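Local coordinates for protein activated BY transcription factor SSRB (Salmonella enterica, PDB 2WNW) that belongs to glycosyl hydrolase family 30 and pairs a TIM barrel with a beta-sandwich domain, at residues 406-411 and 437-442; 2-7 and 16-21; 417-422 and 430-435. All coordinates share one frame; numbering follows the deposited sequence.

Contact 1: 406-411 and 437-442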
loop_
_atom_site.group_PDB
_atom_site.type_symbol
_atom_site.label_atom_id
_atom_site.label_comp_id
_atom_site.label_asym_id
_atom_site.label_seq_id
_atom_site.Cartn_x
_atom_site.Cartn_y
_atom_site.Cartn_z
ATOM N N VAL A 406 1.210 0.385 -19.776
ATOM C CA VAL A 406 1.211 1.807 -19.433
ATOM C C VAL A 406 1.638 1.961 -17.976
ATOM O O VAL A 406 1.036 1.362 -17.090
ATOM C CB VAL A 406 -0.201 2.427 -19.586
ATOM C CG1 VAL A 406 -0.143 3.916 -19.302
ATOM C CG2 VAL A 406 -0.743 2.177 -20.982
ATOM N N LEU A 407 2.675 2.756 -17.727
ATOM C CA LEU A 407 3.147 2.967 -16.362
ATOM C C LEU A 407 3.189 4.450 -16.019
ATOM O O LEU A 407 3.798 5.242 -16.735
ATOM C CB LEU A 407 4.549 2.373 -16.172
ATOM C CG LEU A 407 5.108 2.524 -14.752
ATOM C CD1 LEU A 407 4.348 1.596 -13.820
ATOM C CD2 LEU A 407 6.597 2.185 -14.718
ATOM N N VAL A 408 2.538 4.819 -14.921
ATOM C CA VAL A 408 2.535 6.209 -14.473
ATOM C C VAL A 408 3.467 6.304 -13.264
ATOM O O VAL A 408 3.357 5.510 -12.332
ATOM C CB VAL A 408 1.120 6.669 -14.041
ATOM C CG1 VAL A 408 1.170 8.110 -13.562
ATOM C CG2 VAL A 408 0.148 6.535 -15.202
ATOM N N VAL A 409 4.394 7.257 -13.297
ATOM C CA VAL A 409 5.332 7.450 -12.196
ATOM C C VAL A 409 5.317 8.921 -11.807
ATOM O O VAL A 409 5.408 9.801 -12.665
ATOM C CB VAL A 409 6.782 7.058 -12.588
ATOM C CG1 VAL A 409 7.714 7.254 -11.390
ATOM C CG2 VAL A 409 6.827 5.607 -13.058
ATOM N N TYR A 410 5.201 9.176 -10.507
ATOM C CA TYR A 410 5.159 10.531 -9.971
ATOM C C TYR A 410 6.155 10.656 -8.818
ATOM O O TYR A 410 6.108 9.884 -7.855
ATOM C CB TYR A 410 3.736 10.840 -9.481
ATOM C CG TYR A 410 3.631 11.999 -8.512
ATOM C CD1 TYR A 410 2.992 11.840 -7.280
ATOM C CD2 TYR A 410 4.177 13.247 -8.815
ATOM C CE1 TYR A 410 2.902 12.892 -6.373
ATOM C CE2 TYR A 410 4.092 14.308 -7.914
ATOM C CZ TYR A 410 3.455 14.122 -6.698
ATOM O OH TYR A 410 3.378 15.162 -5.803
ATOM N N ASN A 411 7.060 11.621 -8.928
ATOM C CA ASN A 411 8.070 11.850 -7.901
ATOM C C ASN A 411 7.621 12.944 -6.932
ATOM O O ASN A 411 7.683 14.130 -7.260
ATOM C CB ASN A 411 9.401 12.250 -8.556
ATOM C CG ASN A 411 10.446 12.665 -7.540
ATOM O OD1 ASN A 411 10.391 12.243 -6.385
ATOM N ND2 ASN A 411 11.411 13.485 -7.964
ATOM N N ALA A 437 6.222 13.982 -13.271
ATOM C CA ALA A 437 5.406 12.808 -13.526
ATOM C C ALA A 437 5.728 12.336 -14.935
ATOM O O ALA A 437 6.003 13.144 -15.827
ATOM C CB ALA A 437 3.923 13.148 -13.411
ATOM N N SER A 438 5.707 11.026 -15.131
ATOM C CA SER A 438 5.992 10.462 -16.438
ATOM C C SER A 438 5.103 9.258 -16.695
ATOM O O SER A 438 4.781 8.498 -15.781
ATOM C CB SER A 438 7.458 10.033 -16.530
ATOM O OG SER A 438 8.330 11.133 -16.335
ATOM N N THR A 439 4.693 9.102 -17.946
ATOM C CA THR A 439 3.885 7.965 -18.341
ATOM C C THR A 439 4.683 7.257 -19.429
ATOM O O THR A 439 5.057 7.866 -20.436
ATOM C CB THR A 439 2.517 8.398 -18.894
ATOM O OG1 THR A 439 1.819 9.162 -17.900
ATOM C CG2 THR A 439 1.682 7.172 -19.249
ATOM N N LEU A 440 4.974 5.982 -19.197
ATOM C CA LEU A 440 5.735 5.167 -20.137
ATOM C C LEU A 440 4.797 4.185 -20.825
ATOM O O LEU A 440 4.034 3.479 -20.166
ATOM C CB LEU A 440 6.832 4.397 -19.390
ATOM C CG LEU A 440 7.709 3.418 -20.179
ATOM C CD1 LEU A 440 8.566 4.175 -21.185
ATOM C CD2 LEU A 440 8.591 2.643 -19.205
ATOM N N LEU A 441 4.860 4.145 -22.152
ATOM C CA LEU A 441 4.011 3.260 -22.938
ATOM C C LEU A 441 4.880 2.314 -23.759
ATOM O O LEU A 441 5.849 2.748 -24.382
ATOM C CB LEU A 441 3.146 4.080 -23.896
ATOM C CG LEU A 441 2.424 5.310 -23.346
ATOM C CD1 LEU A 441 1.784 6.069 -24.499
ATOM C CD2 LEU A 441 1.381 4.887 -22.330
ATOM N N TRP A 442 4.536 1.030 -23.763
ATOM C CA TRP A 442 5.297 0.058 -24.534
ATOM C C TRP A 442 4.536 -1.244 -24.729
ATOM O O TRP A 442 3.501 -1.477 -24.097
ATOM C CB TRP A 442 6.654 -0.207 -23.865
ATOM C CG TRP A 442 6.634 -1.133 -22.679
ATOM C CD1 TRP A 442 7.006 -2.444 -22.663
ATOM C CD2 TRP A 442 6.280 -0.799 -21.329
ATOM N NE1 TRP A 442 6.916 -2.950 -21.388
ATOM C CE2 TRP A 442 6.472 -1.963 -20.549
ATOM C CE3 TRP A 442 5.821 0.370 -20.703
ATOM C CZ2 TRP A 442 6.224 -1.993 -19.170
ATOM C CZ3 TRP A 442 5.575 0.342 -19.331
ATOM C CH2 TRP A 442 5.778 -0.837 -18.580
#
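The carbonyl oxygen of Leu407 is gripped by two groups of the facing strand: Leu440 N donates to it at 2.8 Å and 163°, and the CA-H of Thr439 points at it as well, with Thr439 CA 3.2 Å from Leu407 O. Leu407 N returns a bond to Leu440 O, and Val409 and Ser438 are tied in the same reciprocal way. Val406, Val408 and Tyr410 face Leu441, Thr439 and Ala437 as non-hydrogen-bonded pairs. These two antiparallel strands belong to the beta-sandwich domain of the family 30 hydrolase, and every touching residue is buried, which suits the branched aliphatic side chains.

On the face with Val406, Leu441 lies alongside its partner, pointing the same way: CG stands anti to the carbonyl carbon (chi1 -47°), and CD2 comes to 3.5 Å from Val406 CG1. Thr439 CG2 meets the same methyl at 3.7 Å, while its hydroxyl OG1 is hydrogen-bonded to His372, so one branched residue serves both the apolar layer and a polar partner. Tyr410 also lies on this face; it packs on helix 305-322 and bonds through OH to His311. On the other face the indole of Trp442 reaches Leu407 edge-on, CZ3 lying 3.9 Å from Leu407 CB near the ring plane. Trp442 NE1 is hydrogen-bonded to Asp423.

Contact 2: 2-7 and 16-21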
loop_
_atom_site.group_PDB
_atom_site.type_symbol
_atom_site.label_atom_id
_atom_site.label_comp_id
_atom_site.label_asym_id
_atom_site.label_seq_id
_atom_site.Cartn_x
_atom_site.Cartn_y
_atom_site.Cartn_z
ATOM N N LYS A 2 10.852 -1.186 -27.374
ATOM C CA LYS A 2 10.826 0.270 -27.388
ATOM C C LYS A 2 9.474 0.802 -26.928
ATOM O O LYS A 2 8.527 0.039 -26.736
ATOM C CB LYS A 2 11.124 0.776 -28.799
ATOM C CG LYS A 2 10.185 0.214 -29.851
ATOM C CD LYS A 2 10.622 0.602 -31.251
ATOM C CE LYS A 2 9.709 -0.014 -32.301
ATOM N NZ LYS A 2 10.140 0.338 -33.687
ATOM N N GLY A 3 9.387 2.115 -26.751
ATOM C CA GLY A 3 8.133 2.701 -26.318
ATOM C C GLY A 3 8.103 4.209 -26.424
ATOM O O GLY A 3 8.932 4.811 -27.103
ATOM N N ARG A 4 7.131 4.817 -25.751
ATOM C CA ARG A 4 6.984 6.261 -25.749
ATOM C C ARG A 4 6.992 6.745 -24.309
ATOM O O ARG A 4 6.416 6.108 -23.429
ATOM C CB ARG A 4 5.667 6.672 -26.409
ATOM C CG ARG A 4 5.550 6.319 -27.882
ATOM C CD ARG A 4 4.308 6.969 -28.480
ATOM N NE ARG A 4 3.068 6.396 -27.965
ATOM C CZ ARG A 4 1.923 7.066 -27.850
ATOM N NH1 ARG A 4 1.856 8.342 -28.204
ATOM N NH2 ARG A 4 0.839 6.453 -27.396
ATOM N N LEU A 5 7.654 7.871 -24.075
ATOM C CA LEU A 5 7.738 8.447 -22.743
ATOM C C LEU A 5 7.125 9.841 -22.765
ATOM O O LEU A 5 7.516 10.683 -23.570
ATOM C CB LEU A 5 9.201 8.526 -22.292
ATOM C CG LEU A 5 9.458 9.110 -20.898
ATOM C CD1 LEU A 5 8.837 8.206 -19.837
ATOM C CD2 LEU A 5 10.955 9.249 -20.668
ATOM N N ILE A 6 6.148 10.069 -21.892
ATOM C CA ILE A 6 5.480 11.363 -21.790
ATOM C C ILE A 6 5.880 11.923 -20.432
ATOM O O ILE A 6 5.494 11.375 -19.394
ATOM C CB ILE A 6 3.943 11.224 -21.853
ATOM C CG1 ILE A 6 3.514 10.669 -23.217
ATOM C CG2 ILE A 6 3.288 12.582 -21.624
ATOM C CD1 ILE A 6 3.801 9.200 -23.405
ATOM N N SER A 7 6.647 13.010 -20.441
ATOM C CA SER A 7 7.139 13.601 -19.204
ATOM C C SER A 7 6.676 15.023 -18.913
ATOM O O SER A 7 6.621 15.875 -19.803
ATOM C CB SER A 7 8.672 13.574 -19.204
ATOM O OG SER A 7 9.157 12.281 -19.516
ATOM N N LEU A 16 3.304 17.038 -20.393
ATOM C CA LEU A 16 3.061 16.006 -21.389
ATOM C C LEU A 16 3.980 16.081 -22.607
ATOM O O LEU A 16 3.515 16.106 -23.749
ATOM C CB LEU A 16 1.596 16.071 -21.833
ATOM C CG LEU A 16 0.552 15.942 -20.715
ATOM C CD1 LEU A 16 -0.833 16.230 -21.267
ATOM C CD2 LEU A 16 0.610 14.546 -20.106
ATOM N N VAL A 17 5.283 16.115 -22.359
ATOM C CA VAL A 17 6.260 16.166 -23.441
ATOM C C VAL A 17 6.589 14.732 -23.843
ATOM O O VAL A 17 7.076 13.952 -23.027
ATOM C CB VAL A 17 7.543 16.883 -22.989
ATOM C CG1 VAL A 17 8.549 16.931 -24.131
ATOM C CG2 VAL A 17 7.203 18.291 -22.507
ATOM N N GLU A 18 6.318 14.382 -25.098
ATOM C CA GLU A 18 6.578 13.026 -25.565
ATOM C C GLU A 18 7.840 12.860 -26.399
ATOM O O GLU A 18 8.246 13.761 -27.130
ATOM C CB GLU A 18 5.390 12.502 -26.379
ATOM C CG GLU A 18 5.538 11.034 -26.763
ATOM C CD GLU A 18 4.403 10.515 -27.624
ATOM O OE1 GLU A 18 3.226 10.782 -27.297
ATOM O OE2 GLU A 18 4.691 9.825 -28.625
ATOM N N ARG A 19 8.452 11.688 -26.278
ATOM C CA ARG A 19 9.646 11.364 -27.040
ATOM C C ARG A 19 9.809 9.853 -27.093
ATOM O O ARG A 19 9.388 9.137 -26.180
ATOM C CB ARG A 19 10.884 12.021 -26.419
ATOM C CG ARG A 19 11.412 11.377 -25.155
ATOM C CD ARG A 19 12.527 12.234 -24.578
ATOM N NE ARG A 19 13.284 11.554 -23.533
ATOM C CZ ARG A 19 14.150 10.571 -23.755
ATOM N NH1 ARG A 19 14.373 10.144 -24.993
ATOM N NH2 ARG A 19 14.800 10.016 -22.740
ATOM N N ALA A 20 10.397 9.368 -28.181
ATOM C CA ALA A 20 10.610 7.942 -28.357
ATOM C C ALA A 20 11.741 7.471 -27.458
ATOM O O ALA A 20 12.738 8.168 -27.283
ATOM C CB ALA A 20 10.939 7.638 -29.815
ATOM N N VAL A 21 11.578 6.288 -26.882
ATOM C CA VAL A 21 12.595 5.724 -26.007
ATOM C C VAL A 21 12.706 4.230 -26.266
ATOM O O VAL A 21 11.832 3.633 -26.896
ATOM C CB VAL A 21 12.246 5.937 -24.512
ATOM C CG1 VAL A 21 12.146 7.420 -24.202
ATOM C CG2 VAL A 21 10.938 5.236 -24.178
HETATM O O HOH W 1 9.644 12.502 -22.370
#
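Arg4 and Glu18 meet on one face of an antiparallel strand pair, 2-7 against 17-21, in the mixed sheet of the beta-sandwich domain, which also holds the C-terminal strand 437-442. Gly3 with Val21, Leu5 with Arg19 and Ser7 with Val17 are the hydrogen-bonded pairs. Glu18 is stretched out, CG anti to the backbone N (chi1 -174°), and this extension carries its carboxylate diagonally to Arg4 on the neighbouring strand. The arginine chain bends at chi3 (-68°), and NH1 forms a salt bridge with Glu18 OE1 at 2.9 Å. Long, flexible charged chains suit the exposed Glu18 and the partly exposed Arg4, and the aliphatic part of Glu18 still lies near Ile6 CG1.

Ile6, on the same face, is buried. Its CG2 branch touches Leu16, 3.7 Å from CD2 and only 3.4 Å from CA, a tight fit where the chain changes direction before the strand. Leu16 packs in turn on Tyr368 and His372 of helix 365-374.

On the opposite face Leu5 and Val21 cross at about a right angle, Leu5 CB resting 3.7 Å from Val21 CG1. That methyl also sits above one face of the Arg19 guanidinium, toward its rim, so the arginine covers apolar surface. Gly3 has no side chain here, and Val21 CG2 lies 3.6 Å from Gly3 O. Further along, a water molecule joins the strands, lying 2.9 Å from Ser7 OG and donating a hydrogen bond to Val17 O at 3.0 Å.

Contact 3: 417-422 and 430-435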
loop_
_atom_site.group_PDB
_atom_site.type_symbol
_atom_site.label_atom_id
_atom_site.label_comp_id
_atom_site.label_asym_id
_atom_site.label_seq_id
_atom_site.Cartn_x
_atom_site.Cartn_y
_atom_site.Cartn_z
ATOM N N ARG A 417 14.863 12.589 -8.753
ATOM C CA ARG A 417 15.025 11.185 -8.385
ATOM C C ARG A 417 15.176 10.286 -9.605
ATOM O O ARG A 417 14.714 10.620 -10.695
ATOM C CB ARG A 417 13.836 10.710 -7.542
ATOM C CG ARG A 417 13.717 11.388 -6.174
ATOM C CD ARG A 417 14.943 11.120 -5.308
ATOM N NE ARG A 417 15.166 9.689 -5.111
ATOM C CZ ARG A 417 14.531 8.941 -4.214
ATOM N NH1 ARG A 417 14.803 7.647 -4.122
ATOM N NH2 ARG A 417 13.640 9.488 -3.395
ATOM N N ARG A 418 15.833 9.148 -9.409
ATOM C CA ARG A 418 16.054 8.194 -10.487
ATOM C C ARG A 418 15.413 6.853 -10.193
ATOM O O ARG A 418 15.225 6.476 -9.038
ATOM C CB ARG A 418 17.547 7.956 -10.698
ATOM C CG ARG A 418 18.324 9.138 -11.219
ATOM C CD ARG A 418 19.787 8.763 -11.276
ATOM N NE ARG A 418 20.283 8.429 -9.944
ATOM C CZ ARG A 418 21.061 7.386 -9.668
ATOM N NH1 ARG A 418 21.439 6.559 -10.634
ATOM N NH2 ARG A 418 21.460 7.173 -8.420
ATOM N N CYS A 419 15.094 6.128 -11.255
ATOM C CA CYS A 419 14.513 4.806 -11.116
ATOM C C CYS A 419 14.746 4.047 -12.404
ATOM O O CYS A 419 15.002 4.641 -13.452
ATOM C CB CYS A 419 13.013 4.893 -10.824
ATOM S SG CYS A 419 11.993 5.528 -12.168
ATOM N N ARG A 420 14.693 2.729 -12.314
ATOM C CA ARG A 420 14.859 1.901 -13.487
ATOM C C ARG A 420 13.609 1.056 -13.613
ATOM O O ARG A 420 13.339 0.212 -12.758
ATOM C CB ARG A 420 16.080 0.990 -13.348
ATOM C CG ARG A 420 17.419 1.685 -13.514
ATOM C CD ARG A 420 18.530 0.646 -13.612
ATOM N NE ARG A 420 18.764 -0.020 -12.339
ATOM C CZ ARG A 420 19.125 -1.293 -12.207
ATOM N NH1 ARG A 420 19.288 -2.062 -13.276
ATOM N NH2 ARG A 420 19.337 -1.793 -10.999
ATOM N N VAL A 421 12.824 1.301 -14.655
ATOM C CA VAL A 421 11.623 0.508 -14.872
ATOM C C VAL A 421 12.135 -0.830 -15.384
ATOM O O VAL A 421 12.758 -0.900 -16.445
ATOM C CB VAL A 421 10.699 1.149 -15.920
ATOM C CG1 VAL A 421 9.487 0.254 -16.161
ATOM C CG2 VAL A 421 10.255 2.526 -15.435
ATOM N N LEU A 422 11.873 -1.882 -14.618
ATOM C CA LEU A 422 12.343 -3.215 -14.958
ATOM C C LEU A 422 11.195 -4.140 -15.341
ATOM O O LEU A 422 10.320 -4.429 -14.529
ATOM C CB LEU A 422 13.133 -3.776 -13.766
ATOM C CG LEU A 422 13.966 -5.062 -13.844
ATOM C CD1 LEU A 422 13.071 -6.271 -13.745
ATOM C CD2 LEU A 422 14.781 -5.073 -15.129
ATOM N N LEU A 430 15.022 6.096 -15.830
ATOM C CA LEU A 430 14.307 7.362 -15.876
ATOM C C LEU A 430 14.771 8.299 -14.770
ATOM O O LEU A 430 15.159 7.861 -13.686
ATOM C CB LEU A 430 12.799 7.134 -15.732
ATOM C CG LEU A 430 12.088 6.234 -16.747
ATOM C CD1 LEU A 430 10.605 6.191 -16.415
ATOM C CD2 LEU A 430 12.301 6.761 -18.156
ATOM N N THR A 431 14.739 9.592 -15.061
ATOM C CA THR A 431 15.114 10.609 -14.090
ATOM C C THR A 431 13.961 11.602 -14.042
ATOM O O THR A 431 13.584 12.177 -15.063
ATOM C CB THR A 431 16.404 11.352 -14.499
ATOM O OG1 THR A 431 17.511 10.444 -14.472
ATOM C CG2 THR A 431 16.684 12.498 -13.543
ATOM N N LEU A 432 13.386 11.789 -12.862
ATOM C CA LEU A 432 12.275 12.716 -12.725
ATOM C C LEU A 432 12.624 13.899 -11.839
ATOM O O LEU A 432 13.213 13.744 -10.766
ATOM C CB LEU A 432 11.038 12.004 -12.158
ATOM C CG LEU A 432 10.335 10.978 -13.051
ATOM C CD1 LEU A 432 11.128 9.680 -13.045
ATOM C CD2 LEU A 432 8.917 10.722 -12.541
ATOM N N PRO A 433 12.271 15.109 -12.284
ATOM C CA PRO A 433 12.569 16.288 -11.475
ATOM C C PRO A 433 11.604 16.287 -10.294
ATOM O O PRO A 433 10.673 15.475 -10.246
ATOM C CB PRO A 433 12.300 17.435 -12.441
ATOM C CG PRO A 433 11.149 16.908 -13.251
ATOM C CD PRO A 433 11.576 15.480 -13.530
ATOM N N PRO A 434 11.819 17.180 -9.318
ATOM C CA PRO A 434 10.915 17.228 -8.165
ATOM C C PRO A 434 9.487 17.451 -8.671
ATOM O O PRO A 434 9.261 18.304 -9.530
ATOM C CB PRO A 434 11.433 18.424 -7.369
ATOM C CG PRO A 434 12.899 18.443 -7.701
ATOM C CD PRO A 434 12.897 18.176 -9.187
ATOM N N SER A 435 8.538 16.679 -8.143
ATOM C CA SER A 435 7.130 16.770 -8.529
ATOM C C SER A 435 6.868 16.335 -9.968
ATOM O O SER A 435 5.745 16.431 -10.461
ATOM C CB SER A 435 6.595 18.192 -8.319
ATOM O OG SER A 435 6.554 18.518 -6.940
#
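This is the pairing of the two arms of a beta hairpin, strand 417-423 against strand 426-432, in the beta-sandwich domain and away from its turn. Two hydrogen-bonded pairs hold it. Arg417 and Leu432 exchange both backbone bonds, and Cys419 does the same with Leu430, where Leu430 N reaches Cys419 O at 2.8 Å and 178°, almost perfectly straight. Between them Arg418 and Thr431 form a non-hydrogen-bonded pair.

The two faces differ sharply. On the inner one, Cys419 SG lies between the backbone N and the carbonyl carbon (chi1 68°), a position that sets the sulfur 4.0 Å from Leu430 CB and 4.3 Å from Leu432 CD1. A small, apolar thiol suits this place beside two leucines. Leu430 also sends CD1 obliquely to Val421 CG2, 3.8 Å away, and the layer is continued by Leu5, which packs on Leu430, and by Leu407, against which Val421 rests.

On the face of Arg418 and Thr431, both exposed, the side chains lie alongside each other, pointing the same way. Arg418 CG passes 3.6 Å from Thr431 OG1, and the guanidinium turns outward to a salt bridge with Glu32. A threonine serves well here, its branched CB favouring the extended backbone and its hydroxyl tolerating solvent. Arg417 starts on the inner face, but its guanidinium leaves the hairpin for salt bridges to Asp390 and Asp413 and a hydrogen bond to Tyr389. A largely apolar face packed inward and an exposed polar one is the alternation expected of a strand pair in a beta sandwich.

How the contacts relate
All three contacts lie in one mixed sheet on the same side of the chain's centre, apart from the eight-stranded barrel. Contact 2 comes first along the chain, and contact 3 falls between the two segments of contact 1. The centres of contacts 1 and 2 are about 9 Å apart, those of 1 and 3 about 10 Å, and those of 2 and 3 about 14 Å. Strand 437-442 lies between 405-411 and 2-9 in the sheet, while 17-25 adjoins 426-432, so the N-terminal strands are built into the sheet formed by the C-terminal part. Both ends of the chain thus build one beta domain beside the barrel, which is formed by the middle of the sequence.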